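Local coordinates for purine nucleoside phosphorylase (Schistosoma mansoni, PDB 6AWE), which probably catalyses the reversible phosphorolysis of purine nucleosides such as inosine and guanosine, releasing the free base and ribose 1-phosphate, at residues G121-L126 with G215-G220; D130-K135 with S241-N246; A195-P200 with V219-V224. All blocks are in the same frame, centred on the assembly; numbering follows the deposited sequence.

Contact 1 of 3, residues G121-L126 with G215-G220. With C0J (2-fluoro-6-{[2-(pyridin-2-yl)ethyl]amino}benzonitrile), chain J.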
loop_
_atom_site.group_PDB
_atom_site.type_symbol
_atom_site.label_atom_id
_atom_site.label_comp_id
_atom_site.label_asym_id
_atom_site.label_seq_id
_atom_site.Cartn_x
_atom_site.Cartn_y
_atom_site.Cartn_z
ATOM N N GLY A 121 7.784 -19.540 -6.316
ATOM C CA GLY A 121 6.916 -20.538 -5.702
ATOM C C GLY A 121 6.890 -20.431 -4.180
ATOM O O GLY A 121 7.940 -20.353 -3.547
ATOM N N ILE A 122 5.672 -20.471 -3.603
ATOM C CA ILE A 122 5.460 -20.519 -2.153
ATOM C C ILE A 122 5.023 -21.930 -1.687
ATOM O O ILE A 122 5.601 -22.507 -0.758
ATOM C CB ILE A 122 4.428 -19.453 -1.730
ATOM C CG1 ILE A 122 4.820 -18.014 -2.144
ATOM C CG2 ILE A 122 4.182 -19.472 -0.231
ATOM C CD1 ILE A 122 6.166 -17.515 -1.503
ATOM N N ASN A 123 3.953 -22.457 -2.284
ATOM C CA ASN A 123 3.462 -23.813 -1.966
ATOM C C ASN A 123 4.601 -24.828 -2.064
ATOM O O ASN A 123 5.386 -24.820 -3.021
ATOM C CB ASN A 123 2.317 -24.158 -2.939
ATOM C CG ASN A 123 1.604 -25.457 -2.596
ATOM O OD1 ASN A 123 2.235 -26.499 -2.494
ATOM N ND2 ASN A 123 0.286 -25.391 -2.398
ATOM N N ARG A 124 4.712 -25.700 -1.042
ATOM C CA ARG A 124 5.826 -26.654 -1.001
ATOM C C ARG A 124 5.821 -27.619 -2.188
ATOM O O ARG A 124 6.858 -28.219 -2.485
ATOM C CB ARG A 124 5.790 -27.471 0.330
ATOM N N LYS A 125 4.689 -27.806 -2.870
ATOM C CA LYS A 125 4.649 -28.725 -4.008
ATOM C C LYS A 125 5.297 -28.175 -5.281
ATOM O O LYS A 125 5.487 -28.949 -6.227
ATOM C CB LYS A 125 3.207 -29.102 -4.344
ATOM C CG LYS A 125 2.553 -30.021 -3.349
ATOM C CD LYS A 125 1.087 -30.209 -3.748
ATOM C CE LYS A 125 0.293 -30.961 -2.683
ATOM N NZ LYS A 125 -1.060 -31.388 -3.175
ATOM N N LEU A 126 5.603 -26.871 -5.353
ATOM C CA LEU A 126 6.093 -26.255 -6.579
ATOM C C LEU A 126 7.628 -26.291 -6.680
ATOM O O LEU A 126 8.329 -25.960 -5.713
ATOM C CB LEU A 126 5.578 -24.825 -6.657
ATOM C CG LEU A 126 4.045 -24.744 -6.661
ATOM C CD1 LEU A 126 3.635 -23.271 -6.578
ATOM C CD2 LEU A 126 3.383 -25.381 -7.888
ATOM N N GLY A 215 -2.067 -18.199 2.721
ATOM C CA GLY A 215 -2.704 -18.965 1.667
ATOM C C GLY A 215 -2.264 -18.680 0.242
ATOM O O GLY A 215 -2.987 -19.044 -0.694
ATOM N N CYS A 216 -1.113 -18.065 0.032
ATOM C CA CYS A 216 -0.623 -17.810 -1.323
ATOM C C CYS A 216 0.182 -18.987 -1.824
ATOM O O CYS A 216 0.921 -19.620 -1.062
ATOM C CB CYS A 216 0.236 -16.570 -1.363
ATOM S SG CYS A 216 -0.558 -15.115 -0.693
ATOM N N ASP A 217 0.040 -19.279 -3.120
ATOM C CA ASP A 217 0.808 -20.347 -3.736
ATOM C C ASP A 217 1.992 -19.849 -4.549
ATOM O O ASP A 217 2.988 -20.579 -4.662
ATOM C CB ASP A 217 -0.083 -21.165 -4.664
ATOM C CG ASP A 217 -1.225 -21.882 -3.892
ATOM O OD1 ASP A 217 -0.868 -22.758 -3.087
ATOM O OD2 ASP A 217 -2.434 -21.556 -4.059
ATOM N N VAL A 218 1.888 -18.688 -5.187
ATOM C CA VAL A 218 2.982 -18.111 -5.982
ATOM C C VAL A 218 2.996 -16.604 -5.732
ATOM O O VAL A 218 2.016 -16.027 -5.253
ATOM C CB VAL A 218 2.853 -18.410 -7.504
ATOM C CG1 VAL A 218 2.594 -19.878 -7.765
ATOM C CG2 VAL A 218 1.720 -17.636 -8.146
ATOM N N VAL A 219 4.126 -15.956 -6.062
ATOM C CA VAL A 219 4.283 -14.489 -5.899
ATOM C C VAL A 219 4.964 -13.893 -7.136
ATOM O O VAL A 219 5.947 -14.434 -7.667
ATOM C CB VAL A 219 5.068 -14.135 -4.606
ATOM C CG1 VAL A 219 6.448 -14.796 -4.598
ATOM C CG2 VAL A 219 5.220 -12.616 -4.451
ATOM N N GLY A 220 4.430 -12.760 -7.619
ATOM C CA GLY A 220 5.052 -12.052 -8.722
ATOM C C GLY A 220 4.722 -10.571 -8.724
ATOM O O GLY A 220 3.946 -10.106 -7.879
HETATM C C12 C0J J . 9.374 -13.142 -7.709
HETATM C C13 C0J J . 8.706 -12.065 -6.817
HETATM C C11 C0J J . 15.068 -16.663 -3.410
HETATM C C10 C0J J . 15.892 -15.778 -2.885
HETATM C C9 C0J J . 15.421 -14.376 -2.601
HETATM C C8 C0J J . 14.203 -14.046 -2.888
HETATM C C7 C0J J . 13.258 -15.067 -3.511
HETATM C C4 C0J J . 10.190 -14.104 -7.251
HETATM C C5 C0J J . 11.586 -15.031 -5.332
HETATM C C6 C0J J . 11.832 -14.637 -3.869
HETATM C C3 C0J J . 10.849 -15.067 -8.222
HETATM C C2 C0J J . 10.611 -14.926 -9.555
HETATM C C1 C0J J . 9.700 -13.831 -10.067
HETATM N N2 C0J J . 8.195 -11.266 -6.169
HETATM C C C0J J . 9.151 -13.008 -9.188
HETATM F F C0J J . 8.349 -12.028 -9.665
HETATM N N C0J J . 10.457 -14.244 -5.863
HETATM N N1 C0J J . 13.670 -16.294 -3.759
#
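Gly121 faces Val218 as an antiparallel, non-hydrogen-bonded pair with their CA atoms 4.6 Å apart, and just beyond this pair the chain of 121-126 leaves the strand and folds over the carbonyl of Asp217. That oxygen takes two backbone donors: Ile122 N lies 2.9 Å from Asp217 O, and Asn123 N is 3.2 Å from the same atom. Both come from one face of the carbonyl, the first well above its plane. The side chains of Asn123 and Asp217 run side by side in the same direction, their amide and carboxylate planes 33° apart. Asp217 OD1 lies close to the amide plane of Asn123 and is met by ND2 end-on at 3.0 Å, while Asp217 OD2 accepts from the backbone of Val193. Both carboxylate oxygens are thus held, which fixes the rotation of the group. The other end of the amide makes an Asx turn, Asn123 OD1 accepting from Lys125 N at 2.8 Å, inside a type I beta turn from Asn123 to Leu126. In the mixed sheet of this phosphorylase-superfamily fold, strand 218-220 runs between strand 112-121 and strand 189-196, and the turn follows the end of strand 112-121, on the way to strand 131-139. Leu126 CD1 reaches Val218 CG1 at 3.7 Å, the two side chains crossing at about a right angle. Ile122 sends CD1 to Val219 CG1 at 4.1 Å, and its CG2, anti to the backbone N, rests by Cys216 O. Val219 CG2 then faces the nitrile nitrogen N2 of the bound benzonitrile ligand, 3.7 Å away.

Contact 2 of 3, residues D130-K135 with S241-N246. With C0J (2-fluoro-6-{[2-(pyridin-2-yl)ethyl]amino}benzonitrile), chain J.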
loop_
_atom_site.group_PDB
_atom_site.type_symbol
_atom_site.label_atom_id
_atom_site.label_comp_id
_atom_site.label_asym_id
_atom_site.label_seq_id
_atom_site.Cartn_x
_atom_site.Cartn_y
_atom_site.Cartn_z
ATOM N N ASP A 130 7.940 -25.580 -13.111
ATOM C CA ASP A 130 6.515 -25.932 -13.067
ATOM C C ASP A 130 5.659 -24.787 -13.633
ATOM O O ASP A 130 6.083 -23.629 -13.676
ATOM C CB ASP A 130 6.096 -26.257 -11.611
ATOM C CG ASP A 130 6.556 -27.629 -11.111
ATOM O OD1 ASP A 130 7.037 -28.501 -11.862
ATOM O OD2 ASP A 130 6.443 -27.838 -9.876
ATOM N N PHE A 131 4.426 -25.107 -14.067
ATOM C CA PHE A 131 3.438 -24.094 -14.474
ATOM C C PHE A 131 2.281 -24.038 -13.466
ATOM O O PHE A 131 1.829 -25.071 -12.971
ATOM C CB PHE A 131 2.867 -24.426 -15.864
ATOM C CG PHE A 131 3.891 -24.588 -16.963
ATOM C CD1 PHE A 131 4.557 -23.485 -17.491
ATOM C CD2 PHE A 131 4.111 -25.818 -17.525
ATOM C CE1 PHE A 131 5.474 -23.659 -18.529
ATOM C CE2 PHE A 131 5.031 -25.988 -18.573
ATOM C CZ PHE A 131 5.711 -24.884 -19.060
ATOM N N VAL A 132 1.780 -22.843 -13.158
ATOM C CA VAL A 132 0.600 -22.712 -12.299
ATOM C C VAL A 132 -0.507 -21.966 -13.036
ATOM O O VAL A 132 -0.311 -20.819 -13.415
ATOM C CB VAL A 132 0.948 -21.987 -11.001
ATOM C CG1 VAL A 132 -0.265 -21.798 -10.135
ATOM C CG2 VAL A 132 2.072 -22.786 -10.263
ATOM N N LEU A 133 -1.674 -22.620 -13.215
ATOM C CA LEU A 133 -2.885 -21.964 -13.698
ATOM C C LEU A 133 -3.461 -21.105 -12.564
ATOM O O LEU A 133 -3.845 -21.636 -11.532
ATOM C CB LEU A 133 -3.911 -23.019 -14.161
ATOM C CG LEU A 133 -3.388 -24.055 -15.165
ATOM C CD1 LEU A 133 -4.432 -25.191 -15.505
ATOM C CD2 LEU A 133 -2.945 -23.410 -16.458
ATOM N N ILE A 134 -3.534 -19.796 -12.750
ATOM C CA ILE A 134 -3.974 -18.884 -11.679
ATOM C C ILE A 134 -5.493 -18.928 -11.530
ATOM O O ILE A 134 -6.245 -18.763 -12.502
ATOM C CB ILE A 134 -3.470 -17.457 -11.935
ATOM C CG1 ILE A 134 -1.941 -17.494 -11.977
ATOM C CG2 ILE A 134 -4.019 -16.552 -10.824
ATOM C CD1 ILE A 134 -1.297 -16.168 -12.435
ATOM N N LYS A 135 -5.955 -19.274 -10.326
ATOM C CA LYS A 135 -7.382 -19.366 -10.053
ATOM C C LYS A 135 -7.937 -18.240 -9.177
ATOM O O LYS A 135 -9.178 -18.144 -9.036
ATOM C CB LYS A 135 -7.730 -20.713 -9.409
ATOM C CG LYS A 135 -7.085 -20.982 -8.072
ATOM C CD LYS A 135 -7.430 -22.439 -7.669
ATOM C CE LYS A 135 -6.796 -22.832 -6.337
ATOM N NZ LYS A 135 -7.330 -22.026 -5.219
ATOM N N SER A 241 1.490 -18.832 -14.585
ATOM C CA SER A 241 2.824 -18.508 -14.093
ATOM C C SER A 241 3.806 -19.651 -14.376
ATOM O O SER A 241 3.476 -20.832 -14.165
ATOM C CB SER A 241 2.804 -18.246 -12.572
ATOM O OG SER A 241 2.124 -17.058 -12.166
ATOM N N LEU A 242 5.049 -19.288 -14.791
ATOM C CA LEU A 242 6.177 -20.210 -14.827
ATOM C C LEU A 242 7.009 -19.985 -13.562
ATOM O O LEU A 242 7.401 -18.859 -13.231
ATOM C CB LEU A 242 7.010 -19.998 -16.098
ATOM C CG LEU A 242 8.388 -20.651 -16.183
ATOM C CD1 LEU A 242 8.213 -22.106 -16.136
ATOM C CD2 LEU A 242 9.138 -20.207 -17.426
ATOM N N ILE A 243 7.241 -21.059 -12.833
ATOM C CA ILE A 243 7.905 -20.962 -11.533
ATOM C C ILE A 243 9.421 -20.935 -11.695
ATOM O O ILE A 243 10.017 -21.894 -12.189
ATOM C CB ILE A 243 7.466 -22.141 -10.642
ATOM C CG1 ILE A 243 5.932 -22.148 -10.467
ATOM C CG2 ILE A 243 8.168 -22.085 -9.319
ATOM C CD1 ILE A 243 5.350 -20.858 -9.823
ATOM N N ALA A 244 10.064 -19.859 -11.210
ATOM C CA ALA A 244 11.524 -19.733 -11.313
ATOM C C ALA A 244 12.271 -20.543 -10.246
ATOM O O ALA A 244 13.372 -21.035 -10.494
ATOM C CB ALA A 244 11.910 -18.255 -11.183
ATOM N N ASN A 245 11.684 -20.645 -9.049
ATOM C CA ASN A 245 12.330 -21.150 -7.843
ATOM C C ASN A 245 11.255 -21.360 -6.787
ATOM O O ASN A 245 10.128 -20.878 -6.937
ATOM C CB ASN A 245 13.381 -20.172 -7.348
ATOM C CG ASN A 245 12.770 -18.901 -6.766
ATOM O OD1 ASN A 245 11.979 -18.229 -7.419
ATOM N ND2 ASN A 245 13.099 -18.591 -5.517
ATOM N N ASN A 246 11.624 -22.060 -5.680
ATOM C CA ASN A 246 10.768 -22.125 -4.493
ATOM C C ASN A 246 11.402 -21.228 -3.428
ATOM O O ASN A 246 12.484 -21.544 -2.909
ATOM C CB ASN A 246 10.579 -23.561 -3.992
ATOM C CG ASN A 246 9.504 -23.629 -2.937
ATOM O OD1 ASN A 246 9.712 -23.149 -1.851
ATOM N ND2 ASN A 246 8.307 -24.152 -3.291
HETATM C C12 C0J J . 9.374 -13.142 -7.709
HETATM C C13 C0J J . 8.706 -12.065 -6.817
HETATM C C11 C0J J . 15.068 -16.663 -3.410
HETATM C C10 C0J J . 15.892 -15.778 -2.885
HETATM C C9 C0J J . 15.421 -14.376 -2.601
HETATM C C8 C0J J . 14.203 -14.046 -2.888
HETATM C C7 C0J J . 13.258 -15.067 -3.511
HETATM C C4 C0J J . 10.190 -14.104 -7.251
HETATM C C5 C0J J . 11.586 -15.031 -5.332
HETATM C C6 C0J J . 11.832 -14.637 -3.869
HETATM C C3 C0J J . 10.849 -15.067 -8.222
HETATM C C2 C0J J . 10.611 -14.926 -9.555
HETATM C C1 C0J J . 9.700 -13.831 -10.067
HETATM N N2 C0J J . 8.195 -11.266 -6.169
HETATM C C C0J J . 9.151 -13.008 -9.188
HETATM F F C0J J . 8.349 -12.028 -9.665
HETATM N N C0J J . 10.457 -14.244 -5.863
HETATM N N1 C0J J . 13.670 -16.294 -3.759
#
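CG1 of Ile243 stands anti to the carbonyl carbon (chi1 -58°), and Val132 has CG2 in the same relation to its own carbonyl carbon; these settings bring Ile243 CD1 within 3.8 Å of Val132 CG2. On the other face of the sheet, Leu242 CG lies anti to the backbone N (chi1 167°), which carries CD1 back over the neighbouring strand to 4.0 Å from Phe131 CE1. The Phe131 ring also meets Trp276 and packs on helix 259-283. Strands 131-139 and 236-246 run antiparallel here, their short segments at 140° to each other, as neighbours in the mixed sheet of the fold. Val132 and Ser241 form a hydrogen-bonded pair: Val132 N is 2.8 Å from Ser241 O, and Ser241 N lies 2.9 Å from Val132 O. The next link is Ile243 N to Asp130 O, 2.9 Å and nearly straight. Ser241 O also faces the CA-H of Phe131. The hydroxyl of Ser241 touches the tip of Ile134, with OG 3.5 Å from CD1, and its hydrogen bond goes to Asn117 OD1. Farther along, strand 236-246 parts from strand 131-139 and borders the ligand site. Asn245 ND2 gives a weak, bent hydrogen bond to the pyridine nitrogen N1 of the bound benzonitrile ligand at 2.9 Å and another bond to Asp250 OD2, while Ala244 CB lies beside the fluorinated ring.

Contact 3 of 3, residues A195-P200 with V219-V224. With C0J (2-fluoro-6-{[2-(pyridin-2-yl)ethyl]amino}benzonitrile), chain J; DMS (dimethyl sulfoxide), chain C.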
loop_
_atom_site.group_PDB
_atom_site.type_symbol
_atom_site.label_atom_id
_atom_site.label_comp_id
_atom_site.label_asym_id
_atom_site.label_seq_id
_atom_site.Cartn_x
_atom_site.Cartn_y
_atom_site.Cartn_z
ATOM N N ALA A 195 -0.054 -14.032 -5.414
ATOM C CA ALA A 195 0.136 -12.790 -4.641
ATOM C C ALA A 195 0.856 -11.764 -5.486
ATOM O O ALA A 195 1.937 -12.048 -6.004
ATOM C CB ALA A 195 0.962 -13.047 -3.376
ATOM N N PHE A 196 0.305 -10.531 -5.530
ATOM C CA PHE A 196 0.893 -9.406 -6.272
ATOM C C PHE A 196 1.794 -8.637 -5.287
ATOM O O PHE A 196 1.292 -7.934 -4.404
ATOM C CB PHE A 196 -0.218 -8.510 -6.838
ATOM C CG PHE A 196 0.253 -7.295 -7.658
ATOM C CD1 PHE A 196 1.529 -7.228 -8.258
ATOM C CD2 PHE A 196 -0.607 -6.220 -7.849
ATOM C CE1 PHE A 196 1.905 -6.112 -8.965
ATOM C CE2 PHE A 196 -0.253 -5.085 -8.571
ATOM C CZ PHE A 196 1.043 -5.029 -9.130
ATOM N N ASN A 197 3.125 -8.788 -5.463
ATOM C CA ASN A 197 4.159 -7.960 -4.827
ATOM C C ASN A 197 4.486 -6.829 -5.794
ATOM O O ASN A 197 4.994 -7.088 -6.892
ATOM C CB ASN A 197 5.399 -8.838 -4.564
ATOM C CG ASN A 197 6.640 -8.048 -4.249
ATOM O OD1 ASN A 197 6.589 -6.974 -3.664
ATOM N ND2 ASN A 197 7.793 -8.583 -4.678
ATOM N N GLY A 198 4.193 -5.588 -5.396
ATOM C CA GLY A 198 4.382 -4.446 -6.293
ATOM C C GLY A 198 5.787 -4.370 -6.912
ATOM O O GLY A 198 5.949 -3.961 -8.074
ATOM N N GLY A 199 6.814 -4.755 -6.156
ATOM C CA GLY A 199 8.208 -4.802 -6.651
ATOM C C GLY A 199 8.917 -3.436 -6.587
ATOM O O GLY A 199 8.371 -2.461 -5.998
ATOM N N PRO A 200 10.149 -3.321 -7.119
ATOM C CA PRO A 200 10.842 -4.326 -7.966
ATOM C C PRO A 200 11.772 -5.268 -7.228
ATOM O O PRO A 200 12.400 -6.123 -7.904
ATOM C CB PRO A 200 11.625 -3.438 -8.929
ATOM C CG PRO A 200 12.062 -2.279 -7.996
ATOM C CD PRO A 200 10.852 -2.023 -7.139
ATOM N N VAL A 219 4.126 -15.956 -6.062
ATOM C CA VAL A 219 4.283 -14.489 -5.899
ATOM C C VAL A 219 4.964 -13.893 -7.136
ATOM O O VAL A 219 5.947 -14.434 -7.667
ATOM C CB VAL A 219 5.068 -14.135 -4.606
ATOM C CG1 VAL A 219 6.448 -14.796 -4.598
ATOM C CG2 VAL A 219 5.220 -12.616 -4.451
ATOM N N GLY A 220 4.430 -12.760 -7.619
ATOM C CA GLY A 220 5.052 -12.052 -8.722
ATOM C C GLY A 220 4.722 -10.571 -8.724
ATOM O O GLY A 220 3.946 -10.106 -7.879
ATOM N N MET A 221 5.241 -9.859 -9.779
ATOM C CA MET A 221 5.231 -8.381 -9.840
ATOM C C MET A 221 4.399 -7.826 -10.992
ATOM O O MET A 221 4.610 -6.675 -11.401
ATOM C CB MET A 221 6.657 -7.815 -9.928
ATOM C CG MET A 221 7.558 -8.341 -8.913
ATOM S SD MET A 221 9.268 -7.649 -9.195
ATOM C CE MET A 221 10.184 -8.757 -8.125
ATOM N N SER A 222 3.500 -8.628 -11.551
ATOM C CA SER A 222 2.731 -8.229 -12.735
ATOM C C SER A 222 1.332 -8.836 -12.688
ATOM O O SER A 222 0.851 -9.285 -11.629
ATOM C CB SER A 222 3.431 -8.664 -14.043
ATOM O OG SER A 222 3.448 -10.075 -14.177
ATOM N N THR A 223 0.675 -8.774 -13.846
ATOM C CA THR A 223 -0.530 -9.544 -14.192
ATOM C C THR A 223 -1.839 -9.042 -13.539
ATOM O O THR A 223 -2.847 -8.804 -14.231
ATOM C CB THR A 223 -0.261 -11.017 -13.872
ATOM O OG1 THR A 223 0.817 -11.478 -14.720
ATOM C CG2 THR A 223 -1.439 -11.862 -14.251
ATOM N N VAL A 224 -1.868 -8.871 -12.200
ATOM C CA VAL A 224 -3.115 -8.455 -11.520
ATOM C C VAL A 224 -3.661 -7.113 -12.038
ATOM O O VAL A 224 -4.891 -6.986 -12.203
ATOM C CB VAL A 224 -2.910 -8.501 -9.998
ATOM C CG1 VAL A 224 -4.034 -7.825 -9.251
ATOM C CG2 VAL A 224 -2.768 -9.969 -9.546
HETATM C C12 C0J J . 9.374 -13.142 -7.709
HETATM C C13 C0J J . 8.706 -12.065 -6.817
HETATM C C11 C0J J . 15.068 -16.663 -3.410
HETATM C C10 C0J J . 15.892 -15.778 -2.885
HETATM C C9 C0J J . 15.421 -14.376 -2.601
HETATM C C8 C0J J . 14.203 -14.046 -2.888
HETATM C C7 C0J J . 13.258 -15.067 -3.511
HETATM C C4 C0J J . 10.190 -14.104 -7.251
HETATM C C5 C0J J . 11.586 -15.031 -5.332
HETATM C C6 C0J J . 11.832 -14.637 -3.869
HETATM C C3 C0J J . 10.849 -15.067 -8.222
HETATM C C2 C0J J . 10.611 -14.926 -9.555
HETATM C C1 C0J J . 9.700 -13.831 -10.067
HETATM N N2 C0J J . 8.195 -11.266 -6.169
HETATM C C C0J J . 9.151 -13.008 -9.188
HETATM F F C0J J . 8.349 -12.028 -9.665
HETATM N N C0J J . 10.457 -14.244 -5.863
HETATM N N1 C0J J . 13.670 -16.294 -3.759
HETATM S S DMS C . 6.977 -11.508 -16.135
HETATM O O DMS C . 6.266 -10.977 -14.930
HETATM C C1 DMS C . 6.842 -9.943 -17.058
HETATM C C2 DMS C . 8.742 -11.493 -16.029
HETATM O O HOH W 1 4.609 -3.862 -10.481
#
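Backbone hydrogen bonds pair Ala195-Phe196 with Val219-Gly220 as parallel strands, the last bond reaching Asn197 just beyond: Gly220 N meets Ala195 O head-on at 3.1 Å, and Gly220 O receives Asn197 N at 2.9 Å. CA-H groups of Val219, Phe196 and Met221 add contacts to carbonyl oxygens across the pair. This is the pairing of the beta-alpha-beta unit made by strand 189-196, helix 205-213 and strand 218-220. A water links the two loops beyond the strands, donating to both Gly198 O and Met221 O at the edge of the Phe196 ring. The apolar contacts begin with Phe196, whose CG is anti to the backbone N (chi1 -179°), turning the ring toward Val224, the first residue of helix 224-232, with CD2 3.9 Å from Val224 CB. The extended Met221 side chain runs along Gly199 and Pro200, ending with CE 3.4 Å from Pro200 O, a buried carbonyl without a polar partner. Phe161 of the second subunit packs on Met221. Toward the ligand, Asn197 ND2 gives a straight 3.1 Å bond to its nitrile nitrogen N2 and another bond to Thr201 O. The ligand's F lies 3.4 Å from Gly220 CA. A dimethyl sulfoxide sits by Ser222, whose side chain also touches Arg86 and His88, consistent with the phosphate site of related enzymes. The nitrile is thus held by an amide just past the strand end, while Glu203 OE1 holds the ligand elsewhere; Gly220 and Met221 border it without a hydrogen bond.

Overall arrangement
The three contacts belong to one mixed sheet inside the phosphorylase-superfamily fold, and each borders the bound benzonitrile ligand. Contacts 1 and 2 have centres 8 Å apart and touch, Asn245 O and the Asn246 amide meeting Gly121 and Leu126; the centre of contact 3 is about 13 Å from each of theirs. Along the chain the segments of contacts 1 and 2 alternate, while contact 3 is nested within the loop that contact 2 closes. Contacts 1 and 3 share Val219 and Gly220, strand 218-220 pairing with strand 112-121 on one side and strand 189-196 on the other. Strand ends from distant parts of the sequence are thereby gathered around one pocket, probably the nucleoside site, with a second subunit approaching contact 3.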